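Local coordinates for Iron(III) ABC transporter, periplasmic iron-compound-binding protein (Vibrio cholerae, PDB 3TEF) that binds catecholate siderophores carrying iron(III) in the periplasm and probably delivers them to an inner-membrane ABC transporter for iron uptake, at residues Q118-W121 with R122-G125; E139-D142 with A143-K146; Y52-K55 with Y56-D59; A133-A136 with K137-Q140; S147-Q150 with Y151-H155. One frame throughout, in Å; residues are numbered along the deposited sequence.

Contact 1 (Q118-W121 with R122-G125); sequences QQQW and RNLG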
# COMPACT_ATOMS: atom_id res chain seq x y z
N GLN A 118 -9.78 4.16 4.45
CA GLN A 118 -10.52 4.82 5.53
C GLN A 118 -11.09 3.84 6.53
O GLN A 118 -11.02 4.05 7.74
CB GLN A 118 -11.69 5.63 4.97
CG GLN A 118 -11.27 6.89 4.28
CD GLN A 118 -12.48 7.58 3.66
OE1 GLN A 118 -13.45 7.89 4.35
NE2 GLN A 118 -12.45 7.76 2.35
N GLN A 119 -11.72 2.78 6.02
CA GLN A 119 -12.26 1.77 6.91
C GLN A 119 -11.17 1.06 7.69
O GLN A 119 -11.39 0.71 8.85
CB GLN A 119 -13.12 0.75 6.15
CG GLN A 119 -13.92 -0.16 7.07
CD GLN A 119 -14.76 0.62 8.06
OE1 GLN A 119 -15.54 1.50 7.68
NE2 GLN A 119 -14.58 0.34 9.35
N GLN A 120 -10.00 0.85 7.08
CA GLN A 120 -8.92 0.18 7.80
C GLN A 120 -8.48 1.06 8.97
O GLN A 120 -8.23 0.55 10.08
CB GLN A 120 -7.71 -0.14 6.91
CG GLN A 120 -8.02 -0.87 5.60
CD GLN A 120 -8.95 -2.07 5.79
OE1 GLN A 120 -10.12 -2.04 5.38
NE2 GLN A 120 -8.44 -3.12 6.39
N TRP A 121 -8.35 2.36 8.74
CA TRP A 121 -7.97 3.26 9.83
C TRP A 121 -9.08 3.32 10.88
O TRP A 121 -8.82 3.30 12.08
CB TRP A 121 -7.61 4.66 9.34
CG TRP A 121 -6.48 4.74 8.33
CD1 TRP A 121 -5.70 3.71 7.88
CD2 TRP A 121 -6.04 5.92 7.66
NE1 TRP A 121 -4.78 4.18 6.97
CE2 TRP A 121 -4.98 5.54 6.80
CE3 TRP A 121 -6.43 7.26 7.68
CZ2 TRP A 121 -4.31 6.45 5.99
CZ3 TRP A 121 -5.77 8.18 6.87
CH2 TRP A 121 -4.73 7.77 6.03
N ARG A 122 -10.33 3.37 10.43
CA ARG A 122 -11.45 3.36 11.37
C ARG A 122 -11.47 2.09 12.21
O ARG A 122 -11.79 2.13 13.40
CB ARG A 122 -12.79 3.60 10.66
CG ARG A 122 -12.99 5.08 10.30
CD ARG A 122 -14.34 5.37 9.62
NE ARG A 122 -14.44 6.81 9.39
CZ ARG A 122 -14.49 7.39 8.19
NH1 ARG A 122 -14.47 6.65 7.09
NH2 ARG A 122 -14.56 8.71 8.10
N ASN A 123 -11.09 0.96 11.61
CA ASN A 123 -10.97 -0.29 12.36
C ASN A 123 -9.96 -0.18 13.49
O ASN A 123 -10.22 -0.61 14.61
CB ASN A 123 -10.61 -1.45 11.43
CG ASN A 123 -11.79 -1.95 10.62
OD1 ASN A 123 -12.93 -1.58 10.88
ND2 ASN A 123 -11.52 -2.79 9.63
N LEU A 124 -8.78 0.38 13.19
CA LEU A 124 -7.80 0.68 14.22
C LEU A 124 -8.37 1.62 15.29
O LEU A 124 -8.18 1.40 16.48
CB LEU A 124 -6.54 1.31 13.60
CG LEU A 124 -5.77 0.43 12.62
CD1 LEU A 124 -4.44 1.12 12.27
CD2 LEU A 124 -5.50 -0.92 13.25
N GLY A 125 -9.07 2.66 14.86
CA GLY A 125 -9.67 3.59 15.80
C GLY A 125 -10.57 2.88 16.81
O GLY A 125 -10.55 3.19 18.01
O HOH W 1 -15.01 10.07 5.47
O HOH W 2 -15.14 3.95 6.39
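Gln-118 and Arg-122, one turn apart on helix 113-128, run side by side and point the same way, yet their flat ends do not lie flush: the amide and guanidinium planes stand 63° apart. Arg-122 is extended from CG to NE, which carries the guanidinium back along the helix to the amide. There NH1 donates to Gln-118 OE1 at 3.2 Å, with the oxygen near the guanidinium edge but tilted from its plane. A water braces the same pair, donating to Gln-118 OE1 at 2.9 Å while accepting from Arg-122 NH2, and this water does lie in the guanidinium plane. NE forms a salt bridge with Glu-135 on helix 131-154.

Helix 113-128 belongs to what is the N-terminal lobe of the periplasmic binding protein fold. Here the i to i+4 polar pairs occupy one flank of it and Trp-121 the packed one, its ring meeting Trp-114 edge-to-face and its NE1 donating to Ser-265 O.

Gln-119 and Asn-123 offer the contrasting geometry, their side chains crossing at about a right angle. The bend of Gln-119 at chi2 (53°) turns its amide along the helix, and NE2 donates to Asn-123 OD1 at 3.0 Å. The oxygen lies in the donor's amide plane, but the donor stands 50° above the acceptor's carbonyl plane. Asn-123 ND2 is held by Glu-7 O. A second water links Gln-119 OE1 to Arg-122 NH1, at 2.8 Å from the former, joining the two polar pairs.

Contact 2 (E139-D142 with A143-K146); sequences EQVD and AQFK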
# COMPACT_ATOMS: atom_id res chain seq x y z
N GLU A 139 -10.17 13.35 7.83
CA GLU A 139 -10.64 14.62 7.29
C GLU A 139 -9.52 15.32 6.53
O GLU A 139 -9.74 15.87 5.44
CB GLU A 139 -11.18 15.52 8.40
CG GLU A 139 -11.52 16.94 7.92
CD GLU A 139 -12.45 17.67 8.87
OE1 GLU A 139 -12.60 17.22 10.03
OE2 GLU A 139 -13.05 18.69 8.46
N GLN A 140 -8.32 15.28 7.10
CA GLN A 140 -7.14 15.92 6.51
C GLN A 140 -6.81 15.31 5.15
O GLN A 140 -6.66 16.01 4.15
CB GLN A 140 -5.94 15.80 7.45
CG GLN A 140 -4.65 16.35 6.88
CD GLN A 140 -3.45 16.18 7.80
OE1 GLN A 140 -3.52 15.48 8.82
NE2 GLN A 140 -2.34 16.81 7.44
N VAL A 141 -6.69 13.98 5.12
CA VAL A 141 -6.25 13.29 3.92
C VAL A 141 -7.33 13.30 2.84
O VAL A 141 -7.04 13.44 1.65
CB VAL A 141 -5.83 11.84 4.26
CG1 VAL A 141 -5.55 11.06 2.98
CG2 VAL A 141 -4.62 11.85 5.18
N ASP A 142 -8.58 13.18 3.25
CA ASP A 142 -9.70 13.20 2.32
C ASP A 142 -9.70 14.48 1.48
O ASP A 142 -10.00 14.44 0.28
CB ASP A 142 -11.02 13.05 3.08
CG ASP A 142 -12.21 12.82 2.15
OD1 ASP A 142 -12.11 11.98 1.22
OD2 ASP A 142 -13.25 13.47 2.35
N ALA A 143 -9.36 15.61 2.10
CA ALA A 143 -9.38 16.87 1.37
C ALA A 143 -8.34 16.88 0.26
O ALA A 143 -8.57 17.43 -0.82
CB ALA A 143 -9.17 18.05 2.32
N GLN A 144 -7.20 16.24 0.54
CA GLN A 144 -6.11 16.11 -0.42
C GLN A 144 -6.51 15.24 -1.62
O GLN A 144 -6.27 15.61 -2.77
CB GLN A 144 -4.86 15.55 0.28
CG GLN A 144 -4.24 16.50 1.32
CD GLN A 144 -3.17 15.83 2.18
OE1 GLN A 144 -3.32 14.68 2.60
NE2 GLN A 144 -2.08 16.55 2.44
N PHE A 145 -7.11 14.09 -1.34
CA PHE A 145 -7.66 13.25 -2.39
C PHE A 145 -8.65 14.02 -3.24
O PHE A 145 -8.60 13.97 -4.47
CB PHE A 145 -8.37 12.03 -1.80
CG PHE A 145 -7.46 10.84 -1.58
CD1 PHE A 145 -7.14 9.99 -2.63
CD2 PHE A 145 -6.95 10.57 -0.32
CE1 PHE A 145 -6.30 8.89 -2.42
CE2 PHE A 145 -6.12 9.48 -0.11
CZ PHE A 145 -5.78 8.64 -1.16
N LYS A 146 -9.57 14.73 -2.59
CA LYS A 146 -10.64 15.41 -3.30
C LYS A 146 -10.08 16.48 -4.23
O LYS A 146 -10.54 16.65 -5.36
CB LYS A 146 -11.63 16.03 -2.31
CG LYS A 146 -12.39 15.02 -1.46
CD LYS A 146 -13.29 14.14 -2.30
CE LYS A 146 -14.02 13.08 -1.44
NZ LYS A 146 -14.84 13.69 -0.35
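Ala-143 opens the second half of this piece of helix with a divided bond: its N donates weakly both to Glu-139 O and to Gln-140 O, each at 3.4 Å. The regular i to i+4 ladder is slack at this turn, since Gln-140 O stands 3.7 Å from the N of Gln-144.

Gln-144 follows with a side chain that is extended beyond CG and lies back toward the preceding turn because CG stands beside the backbone N. OE1 comes 3.5 Å from Val-141 CA and also lies beside Val-141 CG2, a polar atom resting against the flank of a branched residue.

At Phe-145 the ladder tightens, its N bonding to Val-141 O at 3.1 Å. The two side chains lie side by side and point the same way, and Val-141 CG1 packs against the CD2-CE2 side of the ring, 3.5 Å from CE2. Val-141 O approaches the same ring at its edge.

Lys-146 completes the turn with a backbone bond to Asp-142 O and a salt bridge from NZ to Asp-142 OD2, 3.1 Å long. Its CG passes close to Asp-142 O before bends at chi2 (-65°) and chi4 (58°) turn the chain to the carboxylate, where the ammonium meets the syn side of OD2, 24° out of plane. OD1 accepts from Trp-114 NE1, a bond that should help fix the carboxylate's rotation.

Thus helix 131-154 is tied to helix 113-128 through Trp-114, which also stacks on Phe-145, while Phe-185 stacks on Phe-145 as well, and Val-141, Gln-144 and Phe-145 lean on helix 267-279.

Contact 3 (Y52-K55 with Y56-D59); sequences YLAK and YKSD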
# COMPACT_ATOMS: atom_id res chain seq x y z
N TYR A 52 11.05 5.55 8.00
CA TYR A 52 10.18 6.04 9.06
C TYR A 52 9.77 4.96 10.07
O TYR A 52 9.16 5.28 11.10
CB TYR A 52 8.97 6.82 8.53
CG TYR A 52 8.00 6.01 7.66
CD1 TYR A 52 6.97 5.27 8.23
CD2 TYR A 52 8.13 6.01 6.27
CE1 TYR A 52 6.10 4.54 7.43
CE2 TYR A 52 7.26 5.29 5.47
CZ TYR A 52 6.25 4.56 6.06
OH TYR A 52 5.39 3.84 5.25
N LEU A 53 10.10 3.70 9.78
CA LEU A 53 9.84 2.58 10.69
C LEU A 53 11.14 1.89 11.14
O LEU A 53 11.13 0.75 11.60
CB LEU A 53 8.88 1.53 10.05
CG LEU A 53 7.50 2.08 9.68
CD1 LEU A 53 6.74 1.05 8.83
CD2 LEU A 53 6.70 2.46 10.92
N ALA A 54 12.25 2.60 11.03
CA ALA A 54 13.56 1.98 11.24
C ALA A 54 13.75 1.33 12.61
O ALA A 54 14.48 0.34 12.72
CB ALA A 54 14.68 3.01 10.99
N LYS A 55 13.13 1.86 13.65
CA LYS A 55 13.36 1.30 14.98
C LYS A 55 12.89 -0.15 15.06
O LYS A 55 13.43 -0.94 15.84
CB LYS A 55 12.70 2.13 16.08
CG LYS A 55 11.20 1.96 16.26
CD LYS A 55 10.76 2.69 17.52
CE LYS A 55 9.30 2.48 17.83
NZ LYS A 55 8.85 3.24 19.05
N TYR A 56 11.89 -0.49 14.25
CA TYR A 56 11.33 -1.84 14.26
C TYR A 56 12.24 -2.85 13.58
O TYR A 56 11.95 -4.05 13.58
CB TYR A 56 9.93 -1.84 13.65
CG TYR A 56 8.97 -0.97 14.43
CD1 TYR A 56 8.52 -1.38 15.68
CD2 TYR A 56 8.53 0.25 13.93
CE1 TYR A 56 7.65 -0.60 16.42
CE2 TYR A 56 7.64 1.05 14.67
CZ TYR A 56 7.22 0.61 15.91
OH TYR A 56 6.34 1.37 16.66
N LYS A 57 13.35 -2.39 13.01
CA LYS A 57 14.27 -3.31 12.37
C LYS A 57 15.14 -4.03 13.40
O LYS A 57 15.69 -5.09 13.11
CB LYS A 57 15.21 -2.60 11.40
CG LYS A 57 14.59 -1.92 10.21
CD LYS A 57 15.65 -1.01 9.62
CE LYS A 57 15.58 -0.91 8.12
NZ LYS A 57 16.54 0.13 7.65
N SER A 58 15.26 -3.46 14.60
CA SER A 58 16.18 -4.03 15.59
C SER A 58 15.60 -5.18 16.41
O SER A 58 14.39 -5.41 16.42
CB SER A 58 16.70 -2.94 16.53
OG SER A 58 15.85 -2.81 17.65
N ASP A 59 16.49 -5.89 17.10
CA ASP A 59 16.11 -7.01 17.96
C ASP A 59 15.37 -6.57 19.21
O ASP A 59 14.97 -7.41 20.01
CB ASP A 59 17.35 -7.77 18.42
CG ASP A 59 18.04 -8.51 17.31
OD1 ASP A 59 17.36 -8.84 16.31
OD2 ASP A 59 19.26 -8.77 17.43
O HOH W 3 14.90 -0.28 18.11
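Leu-53 and Lys-55 meet Tyr-56 in a local contact within tight 3-10 turns, part of the long loop between strand 42-43 and helix 72-77. Tyr-56 N donates to Leu-53 O at 3.0 Å, and Lys-57 N to Ala-54 O at the same length. The Ser-58 N bond to Lys-55 O is weak, at 3.4 Å, but a water reinforces that end, donating to Lys-55 O and hydrogen-bonding Ser-58 OG at 2.7 Å. Ser-58 OG is also engaged by Lys-60 N.

The side-chain centrepiece is a CH-pi contact. Lys-55 CG occupies the crowded position between backbone N and carbonyl carbon (chi1 79°), and the extended chain then runs along the tyrosine. CG sits over the ring centre, 3.9 Å from the centroid and 10° off the normal, while CE reaches 3.4 Å from Tyr-56 CZ. Leu-53 CB approaches Tyr-56 CD2 at 4.1 Å. Tyr-56 OH bonds Asp-34, fastening the ring to helix 27-35.

Successive i to i+3 bonds of this kind are the signature of the 3-10 helix, here a short one within the N-terminal lobe, packed on helix 27-35 through Leu-53 and Tyr-56.

Contact 4 (A133-A136 with K137-Q140); sequences AVEA and KIEQ
Lys-137, one turn on from Ala-133, carries a charge that serves two partners. Its chain bends at chi2 (70°), and NZ forms a salt bridge with Glu-271 of helix 267-279 while also donating to Gln-140 OE1 at 3.2 Å, from 44° above the carbonyl plane. The ammonium is thus a cross-helix tie as well as a local one. Glu-135 makes a second such tie, its carboxylate forming a salt bridge with Arg-122 of helix 113-128.

A water donates to Gln-140 OE1 at 2.7 Å and, weakly, to Ala-136 O; that carbonyl therefore serves both a backbone N-H and a solvent molecule, while the glutamine oxygen takes two donors. Beneath the side chains runs a regular i to i+4 ladder, with Ile-138 N to Val-134 O and Glu-139 N to Glu-135 O both 2.9 Å, and the rungs from Lys-137 to Ala-133 and from Gln-140 to Ala-136 slightly longer.

Farther round, polarity gives way to hydrocarbon. Val-134 and Ile-138 lie side by side, pointing the same way, and Val-134 CG1 touches Ile-138 CD1 at 3.8 Å. Both rest on Trp-121 of helix 113-128, and Val-134 also meets Phe-36.

A buried stripe of Val-134 and Ile-138 is therefore set against an outer side with exposed Ala-133, Ala-136, Glu-139 and Gln-140. The arrangement lies near the start of helix 131-154, consistent with the long helix that links the two lobes in the iron-siderophore and vitamin B12 class of binding proteins.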
# COMPACT_ATOMS: atom_id res chain seq x y z
N ALA A 133 -8.87 10.81 16.83
CA ALA A 133 -7.61 11.01 16.14
C ALA A 133 -7.68 10.46 14.72
O ALA A 133 -7.16 11.06 13.78
CB ALA A 133 -6.48 10.34 16.90
N VAL A 134 -8.32 9.31 14.58
CA VAL A 134 -8.48 8.72 13.27
C VAL A 134 -9.34 9.61 12.38
O VAL A 134 -9.00 9.86 11.23
CB VAL A 134 -9.09 7.29 13.37
CG1 VAL A 134 -9.45 6.76 11.99
CG2 VAL A 134 -8.12 6.37 14.08
N GLU A 135 -10.44 10.12 12.92
CA GLU A 135 -11.31 10.98 12.13
C GLU A 135 -10.62 12.27 11.71
O GLU A 135 -10.80 12.74 10.58
CB GLU A 135 -12.62 11.28 12.86
CG GLU A 135 -13.53 10.07 13.03
CD GLU A 135 -13.94 9.42 11.71
OE1 GLU A 135 -14.06 10.14 10.68
OE2 GLU A 135 -14.17 8.20 11.70
N ALA A 136 -9.82 12.85 12.60
CA ALA A 136 -9.08 14.06 12.27
C ALA A 136 -8.15 13.79 11.09
O ALA A 136 -8.07 14.60 10.16
CB ALA A 136 -8.28 14.58 13.48
N LYS A 137 -7.46 12.65 11.14
CA LYS A 137 -6.54 12.27 10.08
C LYS A 137 -7.28 12.04 8.77
O LYS A 137 -6.85 12.50 7.71
CB LYS A 137 -5.78 10.99 10.45
CG LYS A 137 -4.57 10.79 9.62
CD LYS A 137 -3.55 11.84 10.02
CE LYS A 137 -2.47 11.97 9.01
NZ LYS A 137 -1.54 13.07 9.40
N ILE A 138 -8.40 11.33 8.86
CA ILE A 138 -9.22 11.10 7.68
C ILE A 138 -9.67 12.41 7.02
O ILE A 138 -9.56 12.57 5.81
CB ILE A 138 -10.42 10.18 7.97
CG1 ILE A 138 -9.91 8.77 8.27
CG2 ILE A 138 -11.38 10.20 6.80
CD1 ILE A 138 -10.99 7.80 8.72
N GLU A 139 -10.17 13.35 7.83
CA GLU A 139 -10.64 14.62 7.29
C GLU A 139 -9.52 15.32 6.53
O GLU A 139 -9.74 15.87 5.44
CB GLU A 139 -11.18 15.52 8.40
CG GLU A 139 -11.52 16.94 7.92
CD GLU A 139 -12.45 17.67 8.87
OE1 GLU A 139 -12.60 17.22 10.03
OE2 GLU A 139 -13.05 18.69 8.46
N GLN A 140 -8.32 15.28 7.10
CA GLN A 140 -7.14 15.92 6.51
C GLN A 140 -6.81 15.31 5.15
O GLN A 140 -6.66 16.01 4.15
CB GLN A 140 -5.94 15.80 7.45
CG GLN A 140 -4.65 16.35 6.88
CD GLN A 140 -3.45 16.18 7.80
OE1 GLN A 140 -3.52 15.48 8.82
NE2 GLN A 140 -2.34 16.81 7.44
O HOH W 4 -5.42 16.05 10.70

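Contact 5 (S147-Q150 with Y151-H155); sequences SIMQ and YNQQH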
# COMPACT_ATOMS: atom_id res chain seq x y z
N SER A 147 -9.07 17.21 -3.74
CA SER A 147 -8.47 18.28 -4.53
C SER A 147 -7.76 17.74 -5.77
O SER A 147 -7.94 18.26 -6.87
CB SER A 147 -7.51 19.11 -3.67
OG SER A 147 -6.41 18.33 -3.25
N ILE A 148 -6.98 16.67 -5.60
CA ILE A 148 -6.29 16.05 -6.73
C ILE A 148 -7.27 15.53 -7.77
O ILE A 148 -7.08 15.73 -8.97
CB ILE A 148 -5.42 14.87 -6.26
CG1 ILE A 148 -4.28 15.36 -5.37
CG2 ILE A 148 -4.90 14.10 -7.47
CD1 ILE A 148 -3.64 14.27 -4.53
N MET A 149 -8.31 14.85 -7.30
CA MET A 149 -9.29 14.28 -8.20
C MET A 149 -9.96 15.36 -9.04
O MET A 149 -10.21 15.18 -10.23
CB MET A 149 -10.35 13.52 -7.42
CG MET A 149 -11.63 13.32 -8.19
SD MET A 149 -12.66 12.09 -7.40
CE MET A 149 -11.81 10.60 -7.91
N GLN A 150 -10.27 16.49 -8.39
CA GLN A 150 -10.88 17.61 -9.09
C GLN A 150 -9.98 18.08 -10.21
O GLN A 150 -10.40 18.23 -11.35
CB GLN A 150 -11.15 18.76 -8.14
CG GLN A 150 -12.29 18.50 -7.18
CD GLN A 150 -12.68 19.74 -6.42
OE1 GLN A 150 -12.89 20.81 -7.01
NE2 GLN A 150 -12.75 19.63 -5.10
N TYR A 151 -8.71 18.29 -9.87
CA TYR A 151 -7.72 18.74 -10.83
C TYR A 151 -7.72 17.86 -12.08
O TYR A 151 -7.86 18.37 -13.19
CB TYR A 151 -6.34 18.72 -10.18
CG TYR A 151 -5.25 19.32 -11.02
CD1 TYR A 151 -4.84 20.63 -10.83
CD2 TYR A 151 -4.62 18.58 -12.01
CE1 TYR A 151 -3.84 21.20 -11.60
CE2 TYR A 151 -3.62 19.13 -12.79
CZ TYR A 151 -3.23 20.44 -12.57
OH TYR A 151 -2.24 21.00 -13.34
N ASN A 152 -7.59 16.56 -11.89
CA ASN A 152 -7.50 15.62 -13.01
C ASN A 152 -8.79 15.47 -13.81
O ASN A 152 -8.76 15.12 -14.99
CB ASN A 152 -7.01 14.26 -12.54
CG ASN A 152 -5.58 14.31 -12.05
OD1 ASN A 152 -4.77 15.08 -12.55
ND2 ASN A 152 -5.27 13.49 -11.05
N GLN A 153 -9.93 15.72 -13.17
CA GLN A 153 -11.20 15.72 -13.88
C GLN A 153 -11.39 17.01 -14.66
O GLN A 153 -12.06 17.04 -15.69
CB GLN A 153 -12.35 15.53 -12.91
CG GLN A 153 -12.35 14.18 -12.23
CD GLN A 153 -13.50 14.01 -11.27
OE1 GLN A 153 -14.11 14.99 -10.83
NE2 GLN A 153 -13.83 12.76 -10.94
N GLN A 154 -10.78 18.09 -14.16
CA GLN A 154 -10.89 19.41 -14.77
C GLN A 154 -9.84 19.59 -15.86
O GLN A 154 -9.91 20.51 -16.68
CB GLN A 154 -10.76 20.50 -13.71
CG GLN A 154 -11.89 20.51 -12.69
CD GLN A 154 -11.74 21.60 -11.64
OE1 GLN A 154 -10.67 22.20 -11.49
NE2 GLN A 154 -12.83 21.88 -10.92
N HIS A 155 -8.84 18.71 -15.85
CA HIS A 155 -7.88 18.63 -16.93
C HIS A 155 -7.91 17.19 -17.40
O HIS A 155 -6.87 16.55 -17.56
CB HIS A 155 -6.48 18.99 -16.42
CG HIS A 155 -6.42 20.27 -15.64
ND1 HIS A 155 -6.53 21.51 -16.23
CD2 HIS A 155 -6.24 20.49 -14.32
CE1 HIS A 155 -6.44 22.45 -15.30
NE2 HIS A 155 -6.26 21.86 -14.13
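Gln-153 starts with CG beside its backbone N (chi1 -66°) and then runs extended, whereas Met-149 sends CG anti to its own N (chi1 160°); together these choices make the two side chains cross at a slant. Gln-153 NE2 settles 3.6 Å from Met-149 CG and 3.8 Å from Met-149 SD, so the amide nitrogen rests against the CG-SD part of the methionine as the chains cross. On the way, Gln-153 CG passes 3.1 Å from Met-149 O, a snug fit.

Gln-154 adopts much the same shape and lies alongside Gln-150, both pointing the same way. Their amide planes are almost perpendicular, 81° apart, and with Gln-154 NE2 4.1 Å from Gln-150 OE1 they are neighbours without a hydrogen bond. The backbone supplies the firmer grip: Gln-154 N donates to Gln-150 O at 2.8 Å, and Gln-153 N to Met-149 O at 3.0 Å. Tyr-151 and Asn-152 bond in the same way to Ser-147 and Ile-148. His-155 is the first residue to abandon helical backbone angles, ending the long helix.

On the inward flank Ile-148 CG2 touches Asn-152 ND2 at 3.7 Å, and that amide nitrogen donates to Phe-185 O. Ile-148 packs on Val-274 and Met-277 of helix 267-279 and on Phe-185, Asn-152 touches Phe-187, and the chain then leads into strand 158-165 of the mixed sheet.

Overall arrangement
Contacts 4, 2 and 5 follow one another along helix 131-154: the centres of contacts 4 and 2 lie about 9 Å apart, those of 2 and 5 about 13 Å, and those of 4 and 5 about 22 Å. Contact 1, on the preceding helix 113-128, lies beside this axis. Its centre is about 10 Å from that of contact 4, and Arg-122 NE bridges to Glu-135 OE2 at 2.7 Å; it reaches contact 2 more lightly, through Trp-121 and Val-141. Contact 3 stands apart, touching none of the others, its centre about 23 Å from that of contact 1 and about 37 Å from that of contact 5, across the chain's centre. None of the contacts includes a ligand.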